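Local coordinates for 3-dehydroquinate dehydratase (Clostridium difficile, PDB 4H3D), which catalyses the cis-dehydration of 3-dehydroquinate to 3-dehydroshikimate through a Schiff-base intermediate, the third step of the chorismate pathway to aromatic amino acids, at residues Asn30-Lys42 against Val68-Pro80. Residues are numbered along the deposited sequence; the frame is centred on the assembly and turned at random.
Sequences NKKDIIKEAKELK and VLYELRSYIHDIP
Y75 sets its ring against the side chains of I35 and K39, one helical turn apart: I35 CG2 reaches Y75 CE2 at 3.4 Å and K39 CD meets Y75 CE1 at 3.7 Å, both obliquely. K42 comes to the ring differently, its CE at the edge and near the ring plane. The outer helices of a TIM barrel are amphipathic, apolar toward the strands and polar toward solvent, and this pair is a worked example. Segment 68-76 of helix 62-76 runs nearly parallel to helix 31-41, the two segment axes approaching to 9.5 Å at an angle of 16°. Deeper in, A38 CB presses on L72 CD1 at 3.3 Å, tighter than usual van der Waals contact; the small alanine admits the leucine tip. I35 turns CD1 over the backbone of L72, while I34 CG2 packs on V68 CG1 at 3.7 Å. On the outer side, with chi1 at -171°, the K31 chain starts out opposite its own backbone N, slides along V68 CG2 and then bends, bringing NZ within 2.7 Å of E71 OE2 in a salt bridge; NZ reaches OE2 from above the carboxylate plane. Further along, I79 CD1 touches K42 O at 3.4 Å. Beneath the pair lies the barrel wall: I34 and L41 rest on strands 21-26 and 48-52, V68 on W51 of the substrate site, and I76 bridges I49 and L81 of strands 48-52 and 81-84.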
loop_
_atom_site.group_PDB
_atom_site.type_symbol
_atom_site.label_atom_id
_atom_site.label_comp_id
_atom_site.label_asym_id
_atom_site.label_seq_id
_atom_site.Cartn_x
_atom_site.Cartn_y
_atom_site.Cartn_z
ATOM N N ASN B 30 -9.750 -17.099 27.870
ATOM C CA ASN B 30 -9.527 -18.298 28.688
ATOM C C ASN B 30 -8.705 -19.351 27.936
ATOM O O ASN B 30 -8.488 -19.239 26.732
ATOM C CB ASN B 30 -10.872 -18.874 29.147
ATOM C CG ASN B 30 -11.815 -19.165 27.986
ATOM O OD1 ASN B 30 -11.447 -19.821 27.007
ATOM N ND2 ASN B 30 -13.049 -18.696 28.106
ATOM N N LYS B 31 -8.241 -20.367 28.649
ATOM C CA LYS B 31 -7.383 -21.414 28.050
ATOM C C LYS B 31 -7.987 -22.096 26.814
ATOM O O LYS B 31 -7.299 -22.302 25.812
ATOM C CB LYS B 31 -7.023 -22.482 29.094
ATOM C CG LYS B 31 -5.969 -23.476 28.608
ATOM C CD LYS B 31 -5.312 -24.234 29.772
ATOM C CE LYS B 31 -6.184 -25.316 30.326
ATOM N NZ LYS B 31 -6.275 -26.458 29.390
ATOM N N LYS B 32 -9.260 -22.448 26.902
ATOM C CA LYS B 32 -9.954 -23.112 25.808
ATOM C C LYS B 32 -9.932 -22.264 24.525
ATOM O O LYS B 32 -9.598 -22.760 23.449
ATOM C CB LYS B 32 -11.400 -23.403 26.217
ATOM C CG LYS B 32 -12.259 -23.999 25.124
ATOM C CD LYS B 32 -13.711 -24.176 25.573
ATOM C CE LYS B 32 -14.582 -24.678 24.424
ATOM N NZ LYS B 32 -16.012 -24.851 24.822
ATOM N N ASP B 33 -10.279 -20.989 24.658
ATOM C CA ASP B 33 -10.356 -20.082 23.513
ATOM C C ASP B 33 -8.971 -19.813 22.896
ATOM O O ASP B 33 -8.831 -19.768 21.675
ATOM C CB ASP B 33 -11.050 -18.770 23.918
ATOM C CG ASP B 33 -12.548 -18.964 24.261
ATOM O OD1 ASP B 33 -13.050 -20.102 24.159
ATOM O OD2 ASP B 33 -13.213 -17.976 24.637
ATOM N N ILE B 34 -7.964 -19.654 23.751
ATOM C CA ILE B 34 -6.573 -19.437 23.320
ATOM C C ILE B 34 -6.083 -20.612 22.464
ATOM O O ILE B 34 -5.526 -20.420 21.376
ATOM C CB ILE B 34 -5.667 -19.226 24.557
ATOM C CG1 ILE B 34 -5.979 -17.860 25.182
ATOM C CG2 ILE B 34 -4.180 -19.299 24.195
ATOM C CD1 ILE B 34 -5.380 -17.648 26.540
ATOM N N ILE B 35 -6.318 -21.827 22.942
ATOM C CA ILE B 35 -5.905 -23.020 22.210
ATOM C C ILE B 35 -6.687 -23.144 20.908
ATOM O O ILE B 35 -6.126 -23.515 19.879
ATOM C CB ILE B 35 -6.063 -24.306 23.072
ATOM C CG1 ILE B 35 -5.146 -24.227 24.304
ATOM C CG2 ILE B 35 -5.754 -25.554 22.248
ATOM C CD1 ILE B 35 -3.687 -23.892 23.981
ATOM N N LYS B 36 -7.979 -22.819 20.952
ATOM C CA LYS B 36 -8.824 -22.854 19.760
ATOM C C LYS B 36 -8.250 -21.881 18.720
ATOM O O LYS B 36 -8.122 -22.226 17.538
ATOM C CB LYS B 36 -10.271 -22.493 20.119
ATOM C CG LYS B 36 -11.318 -22.854 19.066
ATOM C CD LYS B 36 -11.257 -21.954 17.837
ATOM C CE LYS B 36 -12.334 -22.311 16.812
ATOM N NZ LYS B 36 -13.712 -22.204 17.389
ATOM N N GLU B 37 -7.890 -20.678 19.163
ATOM C CA GLU B 37 -7.270 -19.695 18.265
ATOM C C GLU B 37 -5.945 -20.226 17.717
ATOM O O GLU B 37 -5.665 -20.092 16.537
ATOM C CB GLU B 37 -7.019 -18.360 18.983
ATOM C CG GLU B 37 -8.232 -17.482 19.198
ATOM C CD GLU B 37 -7.892 -16.277 20.080
ATOM O OE1 GLU B 37 -7.688 -15.150 19.543
ATOM O OE2 GLU B 37 -7.761 -16.479 21.307
ATOM N N ALA B 38 -5.136 -20.828 18.589
ATOM C CA ALA B 38 -3.836 -21.379 18.196
ATOM C C ALA B 38 -3.964 -22.456 17.110
ATOM O O ALA B 38 -3.163 -22.501 16.165
ATOM C CB ALA B 38 -3.107 -21.937 19.418
ATOM N N LYS B 39 -4.975 -23.308 17.232
ATOM C CA LYS B 39 -5.203 -24.372 16.240
ATOM C C LYS B 39 -5.604 -23.808 14.872
ATOM O O LYS B 39 -5.311 -24.409 13.847
ATOM C CB LYS B 39 -6.200 -25.405 16.777
ATOM C CG LYS B 39 -5.579 -26.224 17.922
ATOM C CD LYS B 39 -6.587 -26.958 18.791
ATOM C CE LYS B 39 -7.247 -28.112 18.085
ATOM N NZ LYS B 39 -8.147 -28.836 19.028
ATOM N N GLU B 40 -6.237 -22.639 14.858
ATOM C CA GLU B 40 -6.574 -21.969 13.601
ATOM C C GLU B 40 -5.325 -21.342 12.942
ATOM O O GLU B 40 -5.329 -21.047 11.741
ATOM C CB GLU B 40 -7.619 -20.872 13.836
ATOM C CG GLU B 40 -8.981 -21.374 14.294
ATOM C CD GLU B 40 -9.706 -22.175 13.226
ATOM O OE1 GLU B 40 -10.537 -23.033 13.592
ATOM O OE2 GLU B 40 -9.440 -21.954 12.025
ATOM N N LEU B 41 -4.261 -21.131 13.718
ATOM C CA LEU B 41 -3.054 -20.475 13.197
ATOM C C LEU B 41 -1.854 -21.399 12.969
ATOM O O LEU B 41 -0.899 -21.008 12.300
ATOM C CB LEU B 41 -2.603 -19.377 14.171
ATOM C CG LEU B 41 -3.571 -18.251 14.529
ATOM C CD1 LEU B 41 -2.950 -17.342 15.610
ATOM C CD2 LEU B 41 -3.960 -17.450 13.302
ATOM N N LYS B 42 -1.895 -22.614 13.503
ATOM C CA LYS B 42 -0.707 -23.476 13.482
ATOM C C LYS B 42 -0.177 -23.883 12.100
ATOM O O LYS B 42 1.025 -24.148 11.962
ATOM C CB LYS B 42 -0.900 -24.729 14.351
ATOM C CG LYS B 42 -1.555 -25.904 13.660
ATOM C CD LYS B 42 -1.443 -27.174 14.506
ATOM C CE LYS B 42 -2.546 -27.285 15.529
ATOM N NZ LYS B 42 -3.818 -27.665 14.862
ATOM N N VAL B 68 -1.162 -22.343 30.323
ATOM C CA VAL B 68 -1.605 -22.036 28.958
ATOM C C VAL B 68 -0.407 -22.041 28.013
ATOM O O VAL B 68 -0.450 -22.629 26.929
ATOM C CB VAL B 68 -2.332 -20.678 28.879
ATOM C CG1 VAL B 68 -2.658 -20.331 27.431
ATOM C CG2 VAL B 68 -3.585 -20.712 29.718
ATOM N N LEU B 69 0.673 -21.422 28.447
ATOM C CA LEU B 69 1.888 -21.358 27.642
ATOM C C LEU B 69 2.386 -22.760 27.248
ATOM O O LEU B 69 2.779 -22.967 26.089
ATOM C CB LEU B 69 2.964 -20.616 28.403
ATOM C CG LEU B 69 4.262 -20.332 27.673
ATOM C CD1 LEU B 69 3.984 -19.552 26.391
ATOM C CD2 LEU B 69 5.222 -19.578 28.607
ATOM N N TYR B 70 2.360 -23.705 28.211
ATOM C CA TYR B 70 2.773 -25.106 27.958
ATOM C C TYR B 70 1.968 -25.701 26.837
ATOM O O TYR B 70 2.519 -26.271 25.900
ATOM C CB TYR B 70 2.509 -26.067 29.145
ATOM C CG TYR B 70 2.997 -25.717 30.519
ATOM C CD1 TYR B 70 4.082 -24.867 30.726
ATOM C CD2 TYR B 70 2.423 -26.367 31.645
ATOM C CE1 TYR B 70 4.527 -24.592 32.031
ATOM C CE2 TYR B 70 2.859 -26.118 32.920
ATOM C CZ TYR B 70 3.908 -25.234 33.124
ATOM O OH TYR B 70 4.326 -25.004 34.408
ATOM N N GLU B 71 0.647 -25.624 26.974
ATOM C CA GLU B 71 -0.250 -26.177 25.976
ATOM C C GLU B 71 -0.102 -25.496 24.630
ATOM O O GLU B 71 0.005 -26.150 23.610
ATOM C CB GLU B 71 -1.698 -26.092 26.432
ATOM C CG GLU B 71 -2.011 -27.010 27.573
ATOM C CD GLU B 71 -3.496 -27.270 27.733
ATOM O OE1 GLU B 71 -4.230 -27.171 26.715
ATOM O OE2 GLU B 71 -3.922 -27.599 28.863
ATOM N N LEU B 72 -0.100 -24.173 24.649
ATOM C CA LEU B 72 0.044 -23.393 23.449
ATOM C C LEU B 72 1.314 -23.816 22.698
ATOM O O LEU B 72 1.280 -24.077 21.493
ATOM C CB LEU B 72 0.097 -21.909 23.827
ATOM C CG LEU B 72 0.201 -20.853 22.734
ATOM C CD1 LEU B 72 -0.930 -20.980 21.735
ATOM C CD2 LEU B 72 0.187 -19.457 23.397
ATOM N N ARG B 73 2.423 -23.924 23.432
ATOM C CA ARG B 73 3.707 -24.275 22.839
ATOM C C ARG B 73 3.590 -25.612 22.116
ATOM O O ARG B 73 4.087 -25.765 20.988
ATOM C CB ARG B 73 4.783 -24.443 23.912
ATOM C CG ARG B 73 6.044 -23.705 23.670
ATOM C CD ARG B 73 6.491 -23.615 22.208
ATOM N NE ARG B 73 7.135 -22.324 22.056
ATOM C CZ ARG B 73 7.426 -21.724 20.907
ATOM N NH1 ARG B 73 7.154 -22.283 19.731
ATOM N NH2 ARG B 73 8.002 -20.547 20.954
ATOM N N SER B 74 2.925 -26.577 22.764
ATOM C CA SER B 74 2.769 -27.926 22.206
ATOM C C SER B 74 2.004 -27.932 20.884
ATOM O O SER B 74 2.287 -28.754 20.017
ATOM C CB SER B 74 2.075 -28.868 23.206
ATOM O OG SER B 74 0.685 -28.599 23.319
ATOM N N TYR B 75 1.032 -27.027 20.736
ATOM C CA TYR B 75 0.235 -26.943 19.493
ATOM C C TYR B 75 0.905 -26.165 18.352
ATOM O O TYR B 75 0.710 -26.502 17.195
ATOM C CB TYR B 75 -1.151 -26.319 19.736
ATOM C CG TYR B 75 -2.179 -27.254 20.310
ATOM C CD1 TYR B 75 -2.860 -28.156 19.493
ATOM C CD2 TYR B 75 -2.502 -27.218 21.659
ATOM C CE1 TYR B 75 -3.822 -29.023 20.019
ATOM C CE2 TYR B 75 -3.463 -28.071 22.197
ATOM C CZ TYR B 75 -4.118 -28.972 21.372
ATOM O OH TYR B 75 -5.066 -29.815 21.900
ATOM N N ILE B 76 1.663 -25.115 18.661
ATOM C CA ILE B 76 2.267 -24.304 17.587
ATOM C C ILE B 76 3.658 -24.774 17.190
ATOM O O ILE B 76 4.255 -24.252 16.231
ATOM C CB ILE B 76 2.296 -22.820 17.919
ATOM C CG1 ILE B 76 3.345 -22.500 18.986
ATOM C CG2 ILE B 76 0.916 -22.359 18.332
ATOM C CD1 ILE B 76 3.529 -21.003 19.179
ATOM N N HIS B 77 4.166 -25.751 17.940
ATOM C CA HIS B 77 5.456 -26.383 17.674
ATOM C C HIS B 77 6.606 -25.380 17.626
ATOM O O HIS B 77 6.920 -24.766 18.631
ATOM C CB HIS B 77 5.388 -27.220 16.382
ATOM C CG HIS B 77 6.366 -28.361 16.350
ATOM N ND1 HIS B 77 7.681 -28.217 15.950
ATOM C CD2 HIS B 77 6.213 -29.673 16.665
ATOM C CE1 HIS B 77 8.293 -29.386 16.028
ATOM N NE2 HIS B 77 7.425 -30.287 16.456
ATOM N N ASP B 78 7.223 -25.206 16.463
ATOM C CA ASP B 78 8.374 -24.333 16.355
ATOM C C ASP B 78 8.067 -22.965 15.767
ATOM O O ASP B 78 8.978 -22.272 15.364
ATOM C CB ASP B 78 9.492 -25.018 15.561
ATOM C CG ASP B 78 10.141 -26.164 16.336
ATOM O OD1 ASP B 78 10.450 -25.980 17.549
ATOM O OD2 ASP B 78 10.357 -27.243 15.728
ATOM N N ILE B 79 6.794 -22.569 15.731
ATOM C CA ILE B 79 6.446 -21.219 15.262
ATOM C C ILE B 79 6.944 -20.212 16.319
ATOM O O ILE B 79 6.704 -20.406 17.510
ATOM C CB ILE B 79 4.921 -21.066 15.059
ATOM C CG1 ILE B 79 4.452 -21.927 13.891
ATOM C CG2 ILE B 79 4.558 -19.617 14.766
ATOM C CD1 ILE B 79 2.939 -21.894 13.660
ATOM N N PRO B 80 7.667 -19.158 15.901
ATOM C CA PRO B 80 8.101 -18.190 16.912
ATOM C C PRO B 80 6.919 -17.603 17.695
ATOM O O PRO B 80 5.893 -17.272 17.105
ATOM C CB PRO B 80 8.788 -17.104 16.091
ATOM C CG PRO B 80 9.305 -17.826 14.850
ATOM C CD PRO B 80 8.376 -19.000 14.617
#